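Local coordinates for fatty acid-binding protein homolog 1 (Echinococcus granulosus, PDB 1O8V) that binds long-chain fatty acids inside a beta-barrel and has been implicated in the acquisition, storage and transport of lipids by this parasite, at residues A[21-26]-A[100-105]; A[72-77]-A[95-100]. All blocks are in the same frame, centred on the assembly; numbering follows the deposited sequence.

Interaction 1. Residues A[21-26]-A[100-105]; sequences MERLGV and KTKVTY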
ATOM      1  N   MET A  21      -9.300  -6.732  -4.976  1.00  5.50           N
ATOM      2  CA  MET A  21     -10.389  -6.516  -4.025  1.00  5.16           C
ATOM      3  C   MET A  21     -11.407  -7.664  -4.054  1.00  5.70           C
ATOM      4  O   MET A  21     -11.939  -8.050  -3.026  1.00  6.08           O
ATOM      5  CB  MET A  21     -11.089  -5.174  -4.323  1.00  5.03           C
ATOM      6  CG  MET A  21     -10.262  -3.945  -3.975  1.00  7.10           C
ATOM      7  SD  MET A  21     -11.183  -2.401  -4.098  1.00  7.86           S
ATOM      8  CE  MET A  21     -11.395  -2.290  -5.865  1.00  8.89           C
ATOM      9  N   GLU A  22     -11.703  -8.159  -5.249  1.00  6.09           N
ATOM     10  CA  GLU A  22     -12.648  -9.258  -5.419  1.00  6.14           C
ATOM     11  C   GLU A  22     -12.138 -10.495  -4.672  1.00  5.49           C
ATOM     12  O   GLU A  22     -12.869 -11.135  -3.931  1.00  6.08           O
ATOM     13  CB  GLU A  22     -12.871  -9.538  -6.922  1.00  5.27           C
ATOM     14  CG  GLU A  22     -13.687  -8.432  -7.605  1.00  6.30           C
ATOM     15  CD  GLU A  22     -13.536  -8.275  -9.114  1.00  9.45           C
ATOM     16  OE1 GLU A  22     -12.919  -9.130  -9.762  1.00 11.36           O
ATOM     17  OE2 GLU A  22     -14.078  -7.260  -9.641  1.00 12.47           O
ATOM     18  N   ARG A  23     -10.853 -10.795  -4.819  1.00  5.91           N
ATOM     19  CA  ARG A  23     -10.275 -11.966  -4.160  1.00  6.05           C
ATOM     20  C   ARG A  23     -10.248 -11.847  -2.644  1.00  6.68           C
ATOM     21  O   ARG A  23     -10.350 -12.837  -1.942  1.00  7.54           O
ATOM     22  CB  ARG A  23      -8.849 -12.233  -4.694  1.00  6.58           C
ATOM     23  CG  ARG A  23      -8.225 -13.536  -4.271  1.00  7.35           C
ATOM     24  CD  ARG A  23      -8.993 -14.778  -4.704  1.00 10.40           C
ATOM     25  NE  ARG A  23      -9.054 -14.854  -6.142  1.00 11.33           N
ATOM     26  CZ  ARG A  23      -8.168 -15.487  -6.901  1.00 13.83           C
ATOM     27  NH1 ARG A  23      -7.154 -16.142  -6.349  1.00 13.38           N
ATOM     28  NH2 ARG A  23      -8.294 -15.450  -8.226  1.00 15.30           N
ATOM     29  N   LEU A  24     -10.087 -10.625  -2.158  1.00  6.54           N
ATOM     30  CA  LEU A  24     -10.011 -10.350  -0.711  1.00  6.11           C
ATOM     31  C   LEU A  24     -11.383 -10.266  -0.037  1.00  6.52           C
ATOM     32  O   LEU A  24     -11.462 -10.157   1.195  1.00  8.43           O
ATOM     33  CB  LEU A  24      -9.250  -9.059  -0.468  1.00  6.00           C
ATOM     34  CG  LEU A  24      -7.753  -9.110  -0.742  1.00  6.51           C
ATOM     35  CD1 LEU A  24      -7.132  -7.719  -0.685  1.00  7.19           C
ATOM     36  CD2 LEU A  24      -7.090 -10.079   0.217  1.00  6.35           C
ATOM     37  N   GLY A  25     -12.454 -10.303  -0.816  1.00  7.22           N
ATOM     38  CA  GLY A  25     -13.786 -10.270  -0.231  1.00  6.71           C
ATOM     39  C   GLY A  25     -14.341  -8.884   0.043  1.00  6.53           C
ATOM     40  O   GLY A  25     -15.337  -8.747   0.793  1.00  8.38           O
ATOM     41  N   VAL A  26     -13.743  -7.871  -0.574  1.00  6.66           N
ATOM     42  CA  VAL A  26     -14.216  -6.512  -0.424  1.00  6.46           C
ATOM     43  C   VAL A  26     -15.625  -6.425  -1.025  1.00  6.99           C
ATOM     44  O   VAL A  26     -15.884  -6.958  -2.112  1.00  7.35           O
ATOM     45  CB  VAL A  26     -13.278  -5.516  -1.112  1.00  6.44           C
ATOM     46  CG1 VAL A  26     -13.770  -4.102  -0.902  1.00  7.60           C
ATOM     47  CG2 VAL A  26     -11.834  -5.665  -0.554  1.00  7.13           C
ATOM     48  N   LYS A 100      -5.757 -13.580   7.850  1.00 11.98           N
ATOM     49  CA  LYS A 100      -6.096 -14.928   8.380  1.00 13.58           C
ATOM     50  C   LYS A 100      -6.785 -15.827   7.356  1.00 13.67           C
ATOM     51  O   LYS A 100      -6.948 -17.050   7.602  1.00 15.00           O
ATOM     52  CB  LYS A 100      -6.914 -14.897   9.683  1.00 14.53           C
ATOM     53  CG  LYS A 100      -6.320 -14.111  10.813  1.00 18.88           C
ATOM     54  CD  LYS A 100      -7.347 -14.023  11.957  1.00 24.55           C
ATOM     55  CE  LYS A 100      -6.778 -13.427  13.237  1.00 28.26           C
ATOM     56  NZ  LYS A 100      -7.646 -12.314  13.751  1.00 30.66           N
ATOM     57  N   THR A 101      -7.214 -15.248   6.234  1.00 12.92           N
ATOM     58  CA  THR A 101      -7.700 -16.025   5.099  1.00 12.55           C
ATOM     59  C   THR A 101      -6.735 -15.906   3.924  1.00 11.28           C
ATOM     60  O   THR A 101      -6.402 -16.914   3.292  1.00 13.00           O
ATOM     61  CB  THR A 101      -9.082 -15.550   4.666  1.00 12.57           C
ATOM     62  OG1 THR A 101     -10.038 -15.820   5.715  1.00 16.37           O
ATOM     63  CG2 THR A 101      -9.589 -16.335   3.435  1.00 13.52           C
ATOM     64  N   LYS A 102      -6.360 -14.658   3.609  1.00 10.19           N
ATOM     65  CA  LYS A 102      -5.422 -14.330   2.548  1.00  9.34           C
ATOM     66  C   LYS A 102      -4.252 -13.543   3.088  1.00  8.66           C
ATOM     67  O   LYS A 102      -4.417 -12.735   3.996  1.00  8.41           O
ATOM     68  CB  LYS A 102      -6.104 -13.468   1.496  1.00  9.41           C
ATOM     69  CG  LYS A 102      -7.273 -14.099   0.788  1.00  9.54           C
ATOM     70  CD  LYS A 102      -6.881 -15.323   0.014  1.00 11.42           C
ATOM     71  CE  LYS A 102      -8.050 -15.870  -0.789  1.00 12.89           C
ATOM     72  NZ  LYS A 102      -7.706 -17.177  -1.434  1.00 12.17           N
ATOM     73  N   VAL A 103      -3.093 -13.726   2.468  1.00  8.65           N
ATOM     74  CA  VAL A 103      -1.964 -12.838   2.688  1.00  8.56           C
ATOM     75  C   VAL A 103      -1.853 -11.979   1.435  1.00  7.95           C
ATOM     76  O   VAL A 103      -1.819 -12.494   0.319  1.00  9.11           O
ATOM     77  CB  VAL A 103      -0.647 -13.590   2.955  1.00  9.20           C
ATOM     78  CG1 VAL A 103       0.491 -12.616   3.176  1.00 10.15           C
ATOM     79  CG2 VAL A 103      -0.769 -14.497   4.144  1.00 10.58           C
ATOM     80  N   THR A 104      -1.807 -10.671   1.642  1.00  6.40           N
ATOM     81  CA  THR A 104      -1.572  -9.716   0.571  1.00  6.16           C
ATOM     82  C   THR A 104      -0.100  -9.345   0.595  1.00  6.94           C
ATOM     83  O   THR A 104       0.422  -8.997   1.653  1.00  7.55           O
ATOM     84  CB  THR A 104      -2.416  -8.461   0.747  1.00  6.16           C
ATOM     85  OG1 THR A 104      -3.812  -8.796   0.783  1.00  6.20           O
ATOM     86  CG2 THR A 104      -2.227  -7.520  -0.430  1.00  6.74           C
ATOM     87  N   TYR A 105       0.557  -9.417  -0.558  1.00  6.58           N
ATOM     88  CA  TYR A 105       1.957  -9.054  -0.706  1.00  6.91           C
ATOM     89  C   TYR A 105       2.030  -7.798  -1.558  1.00  6.77           C
ATOM     90  O   TYR A 105       1.638  -7.794  -2.720  1.00  8.70           O
ATOM     91  CB  TYR A 105       2.761 -10.179  -1.355  1.00  6.74           C
ATOM     92  CG  TYR A 105       2.784 -11.458  -0.572  1.00  7.88           C
ATOM     93  CD1 TYR A 105       3.669 -11.645   0.473  1.00  7.31           C
ATOM     94  CD2 TYR A 105       1.923 -12.493  -0.885  1.00  8.75           C
ATOM     95  CE1 TYR A 105       3.692 -12.829   1.174  1.00  8.04           C
ATOM     96  CE2 TYR A 105       1.949 -13.696  -0.191  1.00  9.87           C
ATOM     97  CZ  TYR A 105       2.824 -13.854   0.845  1.00  9.61           C
ATOM     98  OH  TYR A 105       2.819 -15.042   1.522  1.00 13.18           O
TER
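Leu24 and Lys102 each hold CG anti to their own carbonyl carbon (chi1 -71° and -62°), and with these torsions Leu24, on the last turn of helix 17-24, brings CD2 up to CB of Lys102, just ahead of strand 103-111. This is the lid-on-barrel packing of the fatty-acid-binding protein fold, in which a helix-turn-helix covers the mouth of an antiparallel beta-barrel. Leu24 does most of the work from the helix side. Leu24 CD2 sits 3.8 Å from Lys102 CB, the two chains passing at a slant, and the same methyl lies 3.6 Å from Thr104 OG1. Leu24 CD1 lies 3.8 Å from Thr104 OG1, so the fork of the leucine faces the threonine, which it crosses at about a right angle. Val121, on strand 114-121, packs against both Leu24 and Thr104.

Further out, Lys102 bends at chi2 and its aliphatic part runs past Arg23, with Lys102 CE 4.0 Å from Arg23 O. The two basic ends stay apart from each other, Arg23 NH1 and Lys102 NZ being 5.1 Å from one another. Asp122 OD2 forms salt bridges with both, and Glu123 takes Arg23 NH2, so the nearby acids probably offset the like charges.

Right after the contact the helix stops in a Schellman motif: Gly25 takes up a positive phi of 86°, and Val26 N returns to Met21 O at 3.0 Å.

Interaction 2. Residues A[72-77]-A[95-100]; sequences FKEVTP and HEQDDK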
ATOM      1  N   PHE A  72       3.326  -5.652  13.132  1.00  9.82           N
ATOM      2  CA  PHE A  72       2.364  -4.720  13.690  1.00  9.56           C
ATOM      3  C   PHE A  72       0.941  -4.997  13.227  1.00 10.26           C
ATOM      4  O   PHE A  72       0.708  -5.696  12.239  1.00  9.83           O
ATOM      5  CB  PHE A  72       2.786  -3.272  13.427  1.00  9.70           C
ATOM      6  CG  PHE A  72       2.757  -2.857  11.990  1.00  7.89           C
ATOM      7  CD1 PHE A  72       3.801  -3.192  11.136  1.00  6.80           C
ATOM      8  CD2 PHE A  72       1.700  -2.113  11.482  1.00 11.12           C
ATOM      9  CE1 PHE A  72       3.792  -2.790   9.812  1.00  8.97           C
ATOM     10  CE2 PHE A  72       1.689  -1.707  10.175  1.00 10.47           C
ATOM     11  CZ  PHE A  72       2.719  -2.047   9.325  1.00 10.04           C
ATOM     12  N   LYS A  73      -0.011  -4.480  13.992  1.00 10.54           N
ATOM     13  CA  LYS A  73      -1.422  -4.572  13.655  1.00 11.08           C
ATOM     14  C   LYS A  73      -1.808  -3.405  12.758  1.00 10.49           C
ATOM     15  O   LYS A  73      -1.523  -2.242  13.033  1.00 10.71           O
ATOM     16  CB  LYS A  73      -2.279  -4.598  14.918  1.00 12.31           C
ATOM     17  CG  LYS A  73      -2.133  -5.865  15.714  1.00 17.41           C
ATOM     18  CD  LYS A  73      -2.768  -5.724  17.090  1.00 22.17           C
ATOM     19  CE  LYS A  73      -2.361  -6.868  18.033  1.00 25.24           C
ATOM     20  NZ  LYS A  73      -3.469  -7.871  18.173  1.00 29.14           N
ATOM     21  N   GLU A  74      -2.416  -3.740  11.642  1.00 10.34           N
ATOM     22  CA  GLU A  74      -2.858  -2.754  10.690  1.00 10.23           C
ATOM     23  C   GLU A  74      -4.341  -2.957  10.416  1.00  9.36           C
ATOM     24  O   GLU A  74      -4.855  -4.066  10.510  1.00 10.16           O
ATOM     25  CB  GLU A  74      -2.016  -2.866   9.398  1.00 11.01           C
ATOM     26  CG  GLU A  74      -2.495  -1.962   8.281  1.00 12.67           C
ATOM     27  CD  GLU A  74      -1.661  -2.038   7.006  1.00 14.33           C
ATOM     28  OE1 GLU A  74      -0.776  -2.931   6.882  1.00 10.65           O
ATOM     29  OE2 GLU A  74      -1.921  -1.166   6.137  1.00 16.99           O
ATOM     30  N   VAL A  75      -5.056  -1.869  10.129  1.00  9.66           N
ATOM     31  CA  VAL A  75      -6.387  -1.960   9.589  1.00  9.76           C
ATOM     32  C   VAL A  75      -6.318  -1.468   8.127  1.00 10.11           C
ATOM     33  O   VAL A  75      -5.830  -0.375   7.847  1.00 10.62           O
ATOM     34  CB  VAL A  75      -7.391  -1.145  10.395  1.00 10.24           C
ATOM     35  CG1 VAL A  75      -8.738  -1.274   9.805  1.00  9.35           C
ATOM     36  CG2 VAL A  75      -7.369  -1.624  11.863  1.00 10.25           C
ATOM     37  N   THR A  76      -6.738  -2.314   7.193  1.00  9.88           N
ATOM     38  CA  THR A  76      -6.753  -1.948   5.780  1.00  9.64           C
ATOM     39  C   THR A  76      -7.882  -0.954   5.477  1.00 10.47           C
ATOM     40  O   THR A  76      -8.782  -0.784   6.296  1.00  9.32           O
ATOM     41  CB  THR A  76      -6.934  -3.219   4.914  1.00  8.82           C
ATOM     42  OG1 THR A  76      -8.197  -3.842   5.208  1.00  8.65           O
ATOM     43  CG2 THR A  76      -5.862  -4.238   5.248  1.00  9.69           C
ATOM     44  N   PRO A  77      -7.836  -0.305   4.318  1.00 10.81           N
ATOM     45  CA  PRO A  77      -8.867   0.672   3.968  1.00 11.06           C
ATOM     46  C   PRO A  77     -10.272   0.088   3.937  1.00 10.72           C
ATOM     47  O   PRO A  77     -11.196   0.833   4.186  1.00 11.23           O
ATOM     48  CB  PRO A  77      -8.441   1.147   2.586  1.00 11.35           C
ATOM     49  CG  PRO A  77      -6.975   0.973   2.583  1.00 11.84           C
ATOM     50  CD  PRO A  77      -6.773  -0.342   3.301  1.00 11.66           C
ATOM     51  N   HIS A  95       5.874  -5.328   1.918  1.00  6.48           N
ATOM     52  CA  HIS A  95       4.832  -5.067   2.890  1.00  6.82           C
ATOM     53  C   HIS A  95       3.815  -6.217   2.782  1.00  6.70           C
ATOM     54  O   HIS A  95       3.080  -6.307   1.815  1.00  5.32           O
ATOM     55  CB  HIS A  95       4.210  -3.721   2.534  1.00  7.24           C
ATOM     56  CG  HIS A  95       3.084  -3.271   3.417  1.00  5.36           C
ATOM     57  ND1 HIS A  95       2.441  -2.070   3.197  1.00  6.85           N
ATOM     58  CD2 HIS A  95       2.490  -3.818   4.513  1.00  6.15           C
ATOM     59  CE1 HIS A  95       1.477  -1.919   4.082  1.00  8.10           C
ATOM     60  NE2 HIS A  95       1.500  -2.944   4.909  1.00  7.08           N
ATOM     61  N   GLU A  96       3.808  -7.115   3.772  1.00  6.10           N
ATOM     62  CA  GLU A  96       2.810  -8.187   3.820  1.00  7.12           C
ATOM     63  C   GLU A  96       1.666  -7.842   4.760  1.00  7.12           C
ATOM     64  O   GLU A  96       1.869  -7.165   5.756  1.00  8.50           O
ATOM     65  CB  GLU A  96       3.402  -9.522   4.256  1.00  6.98           C
ATOM     66  CG  GLU A  96       3.916  -9.494   5.688  1.00 10.12           C
ATOM     67  CD  GLU A  96       4.584 -10.797   6.101  1.00  8.48           C
ATOM     68  OE1 GLU A  96       5.742 -11.087   5.723  1.00  9.71           O
ATOM     69  OE2 GLU A  96       3.912 -11.522   6.859  1.00  9.54           O
ATOM     70  N   GLN A  97       0.483  -8.356   4.453  1.00  6.75           N
ATOM     71  CA  GLN A  97      -0.730  -8.155   5.258  1.00  7.06           C
ATOM     72  C   GLN A  97      -1.472  -9.480   5.349  1.00  7.73           C
ATOM     73  O   GLN A  97      -2.046  -9.941   4.357  1.00  7.41           O
ATOM     74  CB  GLN A  97      -1.663  -7.127   4.621  1.00  8.16           C
ATOM     75  CG  GLN A  97      -1.091  -5.749   4.464  1.00  6.36           C
ATOM     76  CD  GLN A  97      -1.966  -4.851   3.679  1.00  9.90           C
ATOM     77  OE1 GLN A  97      -2.562  -5.274   2.680  1.00 11.18           O
ATOM     78  NE2 GLN A  97      -1.975  -3.571   4.045  1.00 11.06           N
ATOM     79  N   ASP A  98      -1.489 -10.095   6.525  1.00  7.60           N
ATOM     80  CA  ASP A  98      -2.162 -11.372   6.736  1.00  7.68           C
ATOM     81  C   ASP A  98      -3.496 -11.120   7.423  1.00  8.23           C
ATOM     82  O   ASP A  98      -3.533 -10.686   8.576  1.00  7.81           O
ATOM     83  CB  ASP A  98      -1.258 -12.253   7.614  1.00  8.25           C
ATOM     84  CG  ASP A  98      -1.912 -13.525   8.037  1.00 10.89           C
ATOM     85  OD1 ASP A  98      -2.893 -13.949   7.385  1.00 11.13           O
ATOM     86  OD2 ASP A  98      -1.449 -14.163   9.017  1.00 15.59           O
ATOM     87  N   ASP A  99      -4.595 -11.439   6.742  1.00  8.25           N
ATOM     88  CA  ASP A  99      -5.922 -11.223   7.288  1.00  8.78           C
ATOM     89  C   ASP A  99      -6.546 -12.506   7.851  1.00 10.38           C
ATOM     90  O   ASP A  99      -7.703 -12.497   8.282  1.00 10.56           O
ATOM     91  CB  ASP A  99      -6.844 -10.498   6.281  1.00  8.08           C
ATOM     92  CG  ASP A  99      -7.258 -11.359   5.109  1.00  8.14           C
ATOM     93  OD1 ASP A  99      -7.360 -12.582   5.249  1.00  8.68           O
ATOM     94  OD2 ASP A  99      -7.535 -10.865   4.011  1.00  9.64           O
ATOM     95  N   LYS A 100      -5.757 -13.580   7.850  1.00 11.98           N
ATOM     96  CA  LYS A 100      -6.096 -14.928   8.380  1.00 13.58           C
ATOM     97  C   LYS A 100      -6.785 -15.827   7.356  1.00 13.67           C
ATOM     98  O   LYS A 100      -6.948 -17.050   7.602  1.00 15.00           O
ATOM     99  CB  LYS A 100      -6.914 -14.897   9.683  1.00 14.53           C
ATOM    100  CG  LYS A 100      -6.320 -14.111  10.813  1.00 18.88           C
ATOM    101  CD  LYS A 100      -7.347 -14.023  11.957  1.00 24.55           C
ATOM    102  CE  LYS A 100      -6.778 -13.427  13.237  1.00 28.26           C
ATOM    103  NZ  LYS A 100      -7.646 -12.314  13.751  1.00 30.66           N
TER
HETATM  104  O   HOH W   1      -3.285  -1.046   3.865  1.00 24.01           O
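Glu74 OE1 receives two N-H groups from strand 92-98, one from the His95 ring and one from the Gln97 amide. Glu74 is stretched out fully, with CG anti to the backbone N (chi1 174°) and the chain straight beyond, which carries the carboxylate across to His95. The histidine arrives from the opposite direction, and ring and carboxylate are nearly coplanar. His95 NE2 donates at 3.0 Å to the syn lone pair of Glu74 OE1, and the oxygen lies close to the ring plane.

Gln97 approaches differently. Its CG stands beside its own backbone N and the rest of the chain is extended, bringing NE2 in above the carboxylate: Gln97 NE2 to Glu74 OE1 is 3.1 Å, and the donor stands 49° out of the carboxylate plane. The oxygen nevertheless lies almost in the plane of the amide, and the bond is fairly straight at 166°. Strands 72-75 and 92-98 both pair with strand 81-89 in the antiparallel wall of this lipid-binding barrel, and the contact forms on its inner side, where Gln97 also touches the bound palmitate.

A water bridges Glu74 and Gln97, donating to Glu74 OE2 at 2.7 Å and accepting from Gln97 NE2 at 2.9 Å. Ser84 adds a further hydrogen bond to Glu74 OE1. Through its other ring nitrogen, ND1, His95 is hydrogen-bonded to the palmitate-binding Arg108, making His95 a second-shell link between that arginine and the carboxylate. Beside this network, Thr76 CG2 packs 4.1 Å from Gln97 NE2.

In the fold
The centres of interactions 1 and 2 lie about 10 Å apart, in the same half of the molecule. Along the sequence both segments of interaction 2 fall between 21-26 and the end of 100-105: 21-26 comes first, then 72-77, 95-100 and 100-105, with Lys100 shared. Strands 92-98 and 103-111 follow one another and are neighbours in the sheet, and they are joined directly where Thr104 N comes 2.8 Å from Gln97 O, probably a hydrogen bond. Leu24 CD2 also packs against Asp99 OD2. One hairpin thus carries both part of the surface the helical lid rests on and part of the polar interior that links to Arg108 beside the palmitate.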